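Local structure of CRISPR system CMR subunit Cmr7 1 (Sulfolobus solfataricus, 2X5Q) at residues V12-P15 with S19-S22; N25-I30 with S35-Q40; T153-V158 with R180-I185. The protein serves in CRISPR antiviral defence as a possibly dimeric subunit of the Cmr ribonucleoprotein complex, which carries crRNA. All blocks are in the same frame, centred on the assembly; numbering follows the deposited sequence.

Contact 1 (V12-P15 with S19-S22); sequences VFLP and SISS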
loop_
_atom_site.group_PDB
_atom_site.type_symbol
_atom_site.label_atom_id
_atom_site.label_comp_id
_atom_site.label_asym_id
_atom_site.label_seq_id
_atom_site.Cartn_x
_atom_site.Cartn_y
_atom_site.Cartn_z
ATOM N N VAL A 12 -6.362 16.514 3.858
ATOM C CA VAL A 12 -7.202 15.418 3.399
ATOM C C VAL A 12 -6.831 15.138 1.942
ATOM O O VAL A 12 -6.593 16.059 1.181
ATOM C CB VAL A 12 -8.722 15.731 3.540
ATOM C CG1 VAL A 12 -9.119 16.950 2.720
ATOM C CG2 VAL A 12 -9.571 14.528 3.135
ATOM N N PHE A 13 -6.732 13.866 1.587
ATOM C CA PHE A 13 -6.547 13.443 0.185
ATOM C C PHE A 13 -7.855 13.507 -0.544
ATOM O O PHE A 13 -8.816 12.793 -0.200
ATOM C CB PHE A 13 -5.991 12.014 0.140
ATOM C CG PHE A 13 -5.735 11.472 -1.251
ATOM C CD1 PHE A 13 -4.672 11.946 -2.019
ATOM C CD2 PHE A 13 -6.527 10.455 -1.775
ATOM C CE1 PHE A 13 -4.413 11.411 -3.288
ATOM C CE2 PHE A 13 -6.270 9.907 -3.064
ATOM C CZ PHE A 13 -5.226 10.380 -3.799
ATOM N N LEU A 14 -7.894 14.352 -1.569
ATOM C CA LEU A 14 -9.069 14.478 -2.417
ATOM C C LEU A 14 -8.753 13.723 -3.699
ATOM O O LEU A 14 -7.968 14.208 -4.515
ATOM C CB LEU A 14 -9.355 15.966 -2.674
ATOM C CG LEU A 14 -10.590 16.451 -3.430
ATOM C CD1 LEU A 14 -10.727 17.965 -3.257
ATOM C CD2 LEU A 14 -10.559 16.119 -4.891
ATOM N N PRO A 15 -9.330 12.515 -3.869
ATOM C CA PRO A 15 -9.183 11.822 -5.151
ATOM C C PRO A 15 -9.808 12.605 -6.291
ATOM O O PRO A 15 -10.944 13.084 -6.163
ATOM C CB PRO A 15 -9.948 10.494 -4.953
ATOM C CG PRO A 15 -10.136 10.347 -3.497
ATOM C CD PRO A 15 -10.143 11.742 -2.918
ATOM N N SER A 19 -16.166 11.256 -11.113
ATOM C CA SER A 19 -17.432 11.312 -10.374
ATOM C C SER A 19 -17.527 12.341 -9.246
ATOM O O SER A 19 -18.586 12.469 -8.610
ATOM C CB SER A 19 -17.768 9.925 -9.831
ATOM O OG SER A 19 -17.950 9.027 -10.908
ATOM N N ILE A 20 -16.449 13.076 -8.993
ATOM C CA ILE A 20 -16.473 14.047 -7.910
ATOM C C ILE A 20 -17.304 15.253 -8.336
ATOM O O ILE A 20 -17.431 15.555 -9.523
ATOM C CB ILE A 20 -15.051 14.452 -7.445
ATOM C CG1 ILE A 20 -14.360 15.358 -8.466
ATOM C CG2 ILE A 20 -14.208 13.193 -7.168
ATOM C CD1 ILE A 20 -13.026 15.885 -8.000
ATOM N N SER A 21 -17.896 15.914 -7.357
ATOM C CA SER A 21 -18.705 17.103 -7.613
ATOM C C SER A 21 -18.612 18.030 -6.423
ATOM O O SER A 21 -18.513 17.579 -5.280
ATOM C CB SER A 21 -20.168 16.719 -7.849
ATOM O OG SER A 21 -20.719 16.105 -6.698
ATOM N N SER A 22 -18.645 19.323 -6.691
ATOM C CA SER A 22 -18.745 20.313 -5.632
ATOM C C SER A 22 -20.143 20.254 -5.003
ATOM O O SER A 22 -21.135 20.089 -5.698
ATOM C CB SER A 22 -18.461 21.705 -6.198
ATOM O OG SER A 22 -19.069 22.715 -5.420
#

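Contact 2 (N25-I30 with S35-Q40); sequences NNQIKI and SIEYNQ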
loop_
_atom_site.group_PDB
_atom_site.type_symbol
_atom_site.label_atom_id
_atom_site.label_comp_id
_atom_site.label_asym_id
_atom_site.label_seq_id
_atom_site.Cartn_x
_atom_site.Cartn_y
_atom_site.Cartn_z
ATOM N N ASN A 25 -21.426 24.869 0.008
ATOM C CA ASN A 25 -20.649 25.277 1.172
ATOM C C ASN A 25 -19.422 24.401 1.418
ATOM O O ASN A 25 -19.472 23.436 2.191
ATOM C CB ASN A 25 -21.535 25.336 2.425
ATOM C CG ASN A 25 -22.722 26.292 2.263
ATOM O OD1 ASN A 25 -22.674 27.247 1.474
ATOM N ND2 ASN A 25 -23.789 26.043 3.021
ATOM N N ASN A 26 -18.330 24.759 0.747
ATOM C CA ASN A 26 -16.995 24.177 0.939
ATOM C C ASN A 26 -16.901 22.656 1.093
ATOM O O ASN A 26 -16.017 22.160 1.782
ATOM C CB ASN A 26 -16.195 24.919 2.054
ATOM C CG ASN A 26 -16.705 24.642 3.477
ATOM O OD1 ASN A 26 -17.905 24.526 3.723
ATOM N ND2 ASN A 26 -15.775 24.577 4.430
ATOM N N GLN A 27 -17.779 21.923 0.410
ATOM C CA GLN A 27 -17.744 20.462 0.441
ATOM C C GLN A 27 -17.649 19.846 -0.949
ATOM O O GLN A 27 -18.246 20.322 -1.909
ATOM C CB GLN A 27 -18.986 19.913 1.130
ATOM C CG GLN A 27 -19.003 20.112 2.624
ATOM C CD GLN A 27 -20.317 19.666 3.235
ATOM O OE1 GLN A 27 -20.912 18.678 2.796
ATOM N NE2 GLN A 27 -20.774 20.382 4.250
ATOM N N ILE A 28 -16.918 18.749 -1.032
ATOM C CA ILE A 28 -16.762 18.024 -2.273
ATOM C C ILE A 28 -17.245 16.598 -2.043
ATOM O O ILE A 28 -16.721 15.900 -1.171
ATOM C CB ILE A 28 -15.299 18.030 -2.701
ATOM C CG1 ILE A 28 -14.853 19.473 -2.971
ATOM C CG2 ILE A 28 -15.080 17.157 -3.955
ATOM C CD1 ILE A 28 -13.389 19.681 -2.854
ATOM N N LYS A 29 -18.262 16.199 -2.800
ATOM C CA LYS A 29 -18.719 14.819 -2.815
ATOM C C LYS A 29 -17.739 14.003 -3.657
ATOM O O LYS A 29 -17.546 14.287 -4.841
ATOM C CB LYS A 29 -20.131 14.735 -3.398
ATOM C CG LYS A 29 -20.662 13.319 -3.593
ATOM C CD LYS A 29 -22.186 13.305 -3.749
ATOM C CE LYS A 29 -22.685 11.927 -4.171
ATOM N NZ LYS A 29 -24.186 11.839 -4.205
ATOM N N ILE A 30 -17.095 13.012 -3.042
ATOM C CA ILE A 30 -16.197 12.130 -3.774
ATOM C C ILE A 30 -16.992 10.990 -4.390
ATOM O O ILE A 30 -16.750 10.587 -5.531
ATOM C CB ILE A 30 -15.098 11.576 -2.871
ATOM C CG1 ILE A 30 -14.350 12.718 -2.209
ATOM C CG2 ILE A 30 -14.085 10.745 -3.686
ATOM C CD1 ILE A 30 -13.256 12.230 -1.310
ATOM N N SER A 35 -17.720 12.285 1.591
ATOM C CA SER A 35 -17.747 13.735 1.408
ATOM C C SER A 35 -16.628 14.389 2.214
ATOM O O SER A 35 -16.391 14.045 3.378
ATOM C CB SER A 35 -19.089 14.330 1.818
ATOM O OG SER A 35 -20.099 13.923 0.925
ATOM N N ILE A 36 -15.971 15.349 1.575
ATOM C CA ILE A 36 -14.827 16.056 2.126
ATOM C C ILE A 36 -15.181 17.541 2.270
ATOM O O ILE A 36 -15.890 18.096 1.441
ATOM C CB ILE A 36 -13.606 15.838 1.204
ATOM C CG1 ILE A 36 -13.045 14.432 1.443
ATOM C CG2 ILE A 36 -12.519 16.903 1.418
ATOM C CD1 ILE A 36 -11.875 14.066 0.539
ATOM N N GLU A 37 -14.742 18.151 3.362
ATOM C CA GLU A 37 -14.845 19.587 3.561
ATOM C C GLU A 37 -13.438 20.142 3.452
ATOM O O GLU A 37 -12.482 19.485 3.840
ATOM C CB GLU A 37 -15.415 19.885 4.945
ATOM C CG GLU A 37 -15.699 21.355 5.207
ATOM C CD GLU A 37 -16.127 21.642 6.639
ATOM O OE1 GLU A 37 -15.388 21.286 7.582
ATOM O OE2 GLU A 37 -17.193 22.263 6.814
ATOM N N TYR A 38 -13.291 21.333 2.903
ATOM C CA TYR A 38 -11.984 21.980 2.885
ATOM C C TYR A 38 -12.077 23.335 3.576
ATOM O O TYR A 38 -13.151 23.959 3.668
ATOM C CB TYR A 38 -11.446 22.104 1.469
ATOM C CG TYR A 38 -12.292 22.991 0.618
ATOM C CD1 TYR A 38 -12.074 24.362 0.602
ATOM C CD2 TYR A 38 -13.344 22.473 -0.144
ATOM C CE1 TYR A 38 -12.858 25.191 -0.145
ATOM C CE2 TYR A 38 -14.152 23.314 -0.898
ATOM C CZ TYR A 38 -13.896 24.670 -0.890
ATOM O OH TYR A 38 -14.658 25.531 -1.615
ATOM N N ASN A 39 -10.940 23.766 4.095
ATOM C CA ASN A 39 -10.869 25.027 4.797
ATOM C C ASN A 39 -10.533 26.094 3.758
ATOM O O ASN A 39 -9.463 26.061 3.150
ATOM C CB ASN A 39 -9.827 24.933 5.909
ATOM C CG ASN A 39 -10.167 23.843 6.947
ATOM O OD1 ASN A 39 -11.290 23.782 7.458
ATOM N ND2 ASN A 39 -9.184 22.996 7.273
ATOM N N GLN A 40 -11.475 27.006 3.521
ATOM C CA GLN A 40 -11.318 28.025 2.480
ATOM C C GLN A 40 -10.066 28.880 2.716
ATOM O O GLN A 40 -9.424 29.314 1.772
ATOM C CB GLN A 40 -12.568 28.925 2.379
ATOM C CG GLN A 40 -12.632 29.778 1.111
ATOM C CD GLN A 40 -12.626 28.953 -0.174
ATOM O OE1 GLN A 40 -13.586 28.237 -0.467
ATOM N NE2 GLN A 40 -11.548 29.062 -0.954
#

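Contact 3 (T153-V158 with R180-I185); sequences TIVDNV and RDVEEI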
loop_
_atom_site.group_PDB
_atom_site.type_symbol
_atom_site.label_atom_id
_atom_site.label_comp_id
_atom_site.label_asym_id
_atom_site.label_seq_id
_atom_site.Cartn_x
_atom_site.Cartn_y
_atom_site.Cartn_z
ATOM N N THR A 153 -15.155 20.737 -15.836
ATOM C CA THR A 153 -16.008 20.928 -14.652
ATOM C C THR A 153 -15.192 20.788 -13.364
ATOM O O THR A 153 -15.424 21.514 -12.394
ATOM C CB THR A 153 -17.207 19.948 -14.617
ATOM O OG1 THR A 153 -16.736 18.608 -14.426
ATOM C CG2 THR A 153 -18.012 20.027 -15.900
ATOM N N ILE A 154 -14.197 19.908 -13.364
ATOM C CA ILE A 154 -13.307 19.796 -12.197
ATOM C C ILE A 154 -12.528 21.095 -11.973
ATOM O O ILE A 154 -12.402 21.562 -10.844
ATOM C CB ILE A 154 -12.381 18.576 -12.302
ATOM C CG1 ILE A 154 -13.204 17.312 -12.065
ATOM C CG2 ILE A 154 -11.234 18.640 -11.297
ATOM C CD1 ILE A 154 -12.440 16.063 -12.276
ATOM N N VAL A 155 -12.035 21.695 -13.049
ATOM C CA VAL A 155 -11.341 22.975 -12.932
ATOM C C VAL A 155 -12.302 24.113 -12.549
ATOM O O VAL A 155 -11.990 24.907 -11.668
ATOM C CB VAL A 155 -10.586 23.322 -14.223
ATOM C CG1 VAL A 155 -10.043 24.729 -14.161
ATOM C CG2 VAL A 155 -9.467 22.301 -14.471
ATOM N N ASP A 156 -13.474 24.167 -13.177
ATOM C CA ASP A 156 -14.411 25.293 -12.991
ATOM C C ASP A 156 -15.246 25.213 -11.709
ATOM O O ASP A 156 -15.616 26.243 -11.135
ATOM C CB ASP A 156 -15.371 25.399 -14.179
ATOM C CG ASP A 156 -14.663 25.717 -15.483
ATOM O OD1 ASP A 156 -13.545 26.279 -15.461
ATOM O OD2 ASP A 156 -15.232 25.386 -16.530
ATOM N N ASN A 157 -15.556 24.000 -11.280
ATOM C CA ASN A 157 -16.421 23.784 -10.131
ATOM C C ASN A 157 -15.682 23.318 -8.896
ATOM O O ASN A 157 -16.217 23.438 -7.807
ATOM C CB ASN A 157 -17.500 22.739 -10.447
ATOM C CG ASN A 157 -18.531 23.228 -11.442
ATOM O OD1 ASN A 157 -18.547 24.397 -11.832
ATOM N ND2 ASN A 157 -19.419 22.321 -11.851
ATOM N N VAL A 158 -14.488 22.749 -9.049
ATOM C CA VAL A 158 -13.757 22.224 -7.890
ATOM C C VAL A 158 -12.520 23.061 -7.584
ATOM O O VAL A 158 -12.488 23.740 -6.560
ATOM C CB VAL A 158 -13.432 20.723 -8.050
ATOM C CG1 VAL A 158 -12.577 20.209 -6.895
ATOM C CG2 VAL A 158 -14.719 19.940 -8.138
ATOM N N ARG A 180 -5.174 21.805 -18.876
ATOM C CA ARG A 180 -4.295 20.820 -19.484
ATOM C C ARG A 180 -3.657 19.929 -18.417
ATOM O O ARG A 180 -3.689 18.703 -18.544
ATOM C CB ARG A 180 -3.232 21.472 -20.361
ATOM C CG ARG A 180 -3.805 22.051 -21.651
ATOM C CD ARG A 180 -2.713 22.264 -22.681
ATOM N NE ARG A 180 -1.669 23.189 -22.233
ATOM C CZ ARG A 180 -1.771 24.519 -22.239
ATOM N NH1 ARG A 180 -2.888 25.121 -22.652
ATOM N NH2 ARG A 180 -0.742 25.259 -21.838
ATOM N N ASP A 181 -3.102 20.542 -17.370
ATOM C CA ASP A 181 -2.548 19.802 -16.224
ATOM C C ASP A 181 -3.525 18.742 -15.706
ATOM O O ASP A 181 -3.171 17.561 -15.563
ATOM C CB ASP A 181 -2.215 20.760 -15.069
ATOM C CG ASP A 181 -0.893 21.483 -15.254
ATOM O OD1 ASP A 181 -0.266 21.337 -16.323
ATOM O OD2 ASP A 181 -0.480 22.209 -14.324
ATOM N N VAL A 182 -4.754 19.165 -15.423
ATOM C CA VAL A 182 -5.768 18.256 -14.877
ATOM C C VAL A 182 -6.026 17.086 -15.818
ATOM O O VAL A 182 -6.070 15.936 -15.381
ATOM C CB VAL A 182 -7.072 19.004 -14.519
ATOM C CG1 VAL A 182 -8.203 18.045 -14.226
ATOM C CG2 VAL A 182 -6.827 19.914 -13.307
ATOM N N GLU A 183 -6.150 17.365 -17.110
ATOM C CA GLU A 183 -6.402 16.315 -18.078
ATOM C C GLU A 183 -5.198 15.370 -18.246
ATOM O O GLU A 183 -5.386 14.164 -18.359
ATOM C CB GLU A 183 -6.830 16.917 -19.427
ATOM C CG GLU A 183 -7.234 15.887 -20.478
ATOM C CD GLU A 183 -8.211 14.829 -19.970
ATOM O OE1 GLU A 183 -8.971 15.085 -19.005
ATOM O OE2 GLU A 183 -8.206 13.725 -20.542
ATOM N N GLU A 184 -3.983 15.922 -18.213
ATOM C CA GLU A 184 -2.743 15.137 -18.300
ATOM C C GLU A 184 -2.539 14.208 -17.119
ATOM O O GLU A 184 -2.191 13.044 -17.277
ATOM C CB GLU A 184 -1.508 16.050 -18.354
ATOM C CG GLU A 184 -1.217 16.675 -19.695
ATOM C CD GLU A 184 -0.212 17.839 -19.623
ATOM O OE1 GLU A 184 0.262 18.220 -18.511
ATOM O OE2 GLU A 184 0.084 18.403 -20.697
ATOM N N ILE A 185 -2.699 14.758 -15.925
ATOM C CA ILE A 185 -2.249 14.096 -14.707
ATOM C C ILE A 185 -3.181 13.025 -14.167
ATOM O O ILE A 185 -2.728 11.962 -13.784
ATOM C CB ILE A 185 -2.018 15.135 -13.569
ATOM C CG1 ILE A 185 -0.871 16.071 -13.934
ATOM C CG2 ILE A 185 -1.725 14.455 -12.236
ATOM C CD1 ILE A 185 -0.926 17.354 -13.141
#

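Contact 1 (V12-P15 with S19-S22)
I20 reaches across to L14 and P15, its ethyl arm touching both and its CG2 methyl meeting P15 alone. The ethyl arm ends beside L14, where CD1 of I20 lies 4.0 Å from CD2 of L14; the two side chains cross at about a right angle, so they meet through single methyls rather than along their lengths. The other branch turns to the backbone: CG2 of I20 sits 3.4 Å from the carbonyl O of P15, with CD1 of I20 also near that oxygen, at 3.9 Å. The first torsion of I20 (chi1 73°) sets CG1 between the backbone N and the carbonyl carbon, which aims CG1, and with it CD1, at L14 and leaves CG2 facing the P15 carbonyl. The contact is small, burying 88 Å², but all three residues are buried. It joins two sheets: strand 11-15 belongs to a mixed sheet, where L14 pairs through its backbone with I84, while S21, just after I20, pairs with K29 in a four-stranded antiparallel sheet. A branched aliphatic residue suits position 20, as its two arms meet L14 and the P15 carbonyl at once. Leucine suits position 14 for a similar reason, since its side chain also packs on I28, I84 and I86. P15 closes the strand with a ring that has no N-H to offer a neighbour. S19, just before I20 and partly exposed, is held by a hydrogen bond between its hydroxyl and E66.

Contact 2 (N25-I30 with S35-Q40)
In both N26 and Y38 the first torsion (chi1 72° and 64°) sets CG between the backbone N and the carbonyl carbon: in Y38 this brings the ring under CB of N26, and in N26 it sends the amide to Y38 O. CB of N26 stands over one ring face, offset toward the rim near CZ, 4.0 Å from the ring centroid and 19° off the normal, in a CH-pi contact. N26 ND2 donates to Y38 O at 2.8 Å, tilted from the carbonyl plane. Y38 N answers with a bond to N26 O at 3.1 Å, so two bonds join the pair. The left-handed backbone of N26 is one that asparagine tolerates well. The ring's hydroxyl donates to Q40 OE1 at 3.1 Å, while CD1 of I28 approaches Y38 CD2 at 3.9 Å. CG of E37 packs against the N26 amide. Farther along, I28 and I36 exchange backbone bonds, I28 N to I36 O being 2.8 Å. These isoleucines share the face packed on strand 11-15, and I28 and Y38 also meet helix 148-162; the more polar Q27, E37, K29 and S35 take the other face. The arrangement is an antiparallel beta hairpin, strands 27-29 and 35-38, the two central strands of a four-stranded antiparallel sheet, with 88-92 beside 35-38.

Contact 3 (T153-V158 with R180-I185)
V182 fits against V155 on the closely packed side of this contact, CG2 of V155 lying 3.7 Å from CG2 of V182. The two side chains run past each other in opposite directions and meet at these CG2 methyls. In both, CG1 stands anti to the backbone N (chi1 172° and 168°), the conformation a valine readily adopts in a helix, and CG2 is thereby brought beside the backbone N of its own residue and turned to the partner. The short, branched side chain lets the backbones come near, with V155 CA and V182 CA 7.6 Å apart. I154 adds a looser touch, its CG2 being 4.3 Å from CG1 of V182. The packing is helix on helix: helix 148-162 meets helix 172-185 after the chain has passed through the short helix 164-169, which presses Y167 on V155. V182 is met from beyond both ends of 153-158 too, by A151 and L159, and by L146 from a loop. Apolar residues therefore line the inner faces, and the 104 Å² buried between the segments comes almost wholly from I154, V155 and V182.

On the solvent side, T153, N157 and E184 are exposed and make no contact with the other segment, and R180, also exposed, points away from it, as suits polar and charged side chains. D181 is different: it is buried, with one carboxylate oxygen in a salt bridge to K177 and the other accepting a bond from the backbone N of L53.

How the contacts relate
The three contacts follow one another along the chain, each closing before the next opens. Contacts 1 and 2, with centres about 8 Å apart, meet in the four-stranded antiparallel sheet: strands 21-23 and 27-29 are neighbours there, and S21 O lies 2.8 Å from K29 N in a probable hydrogen bond. Contact 3 belongs to the helices, its centre about 12 Å from that of contact 1 and about 17 Å from that of contact 2. Helix 148-162 reaches both through apolar packing, I20 with I154 and I28 with V158. Together they join the mixed sheet, the antiparallel sheet and the helices, consistent with one compact Cmr7 domain.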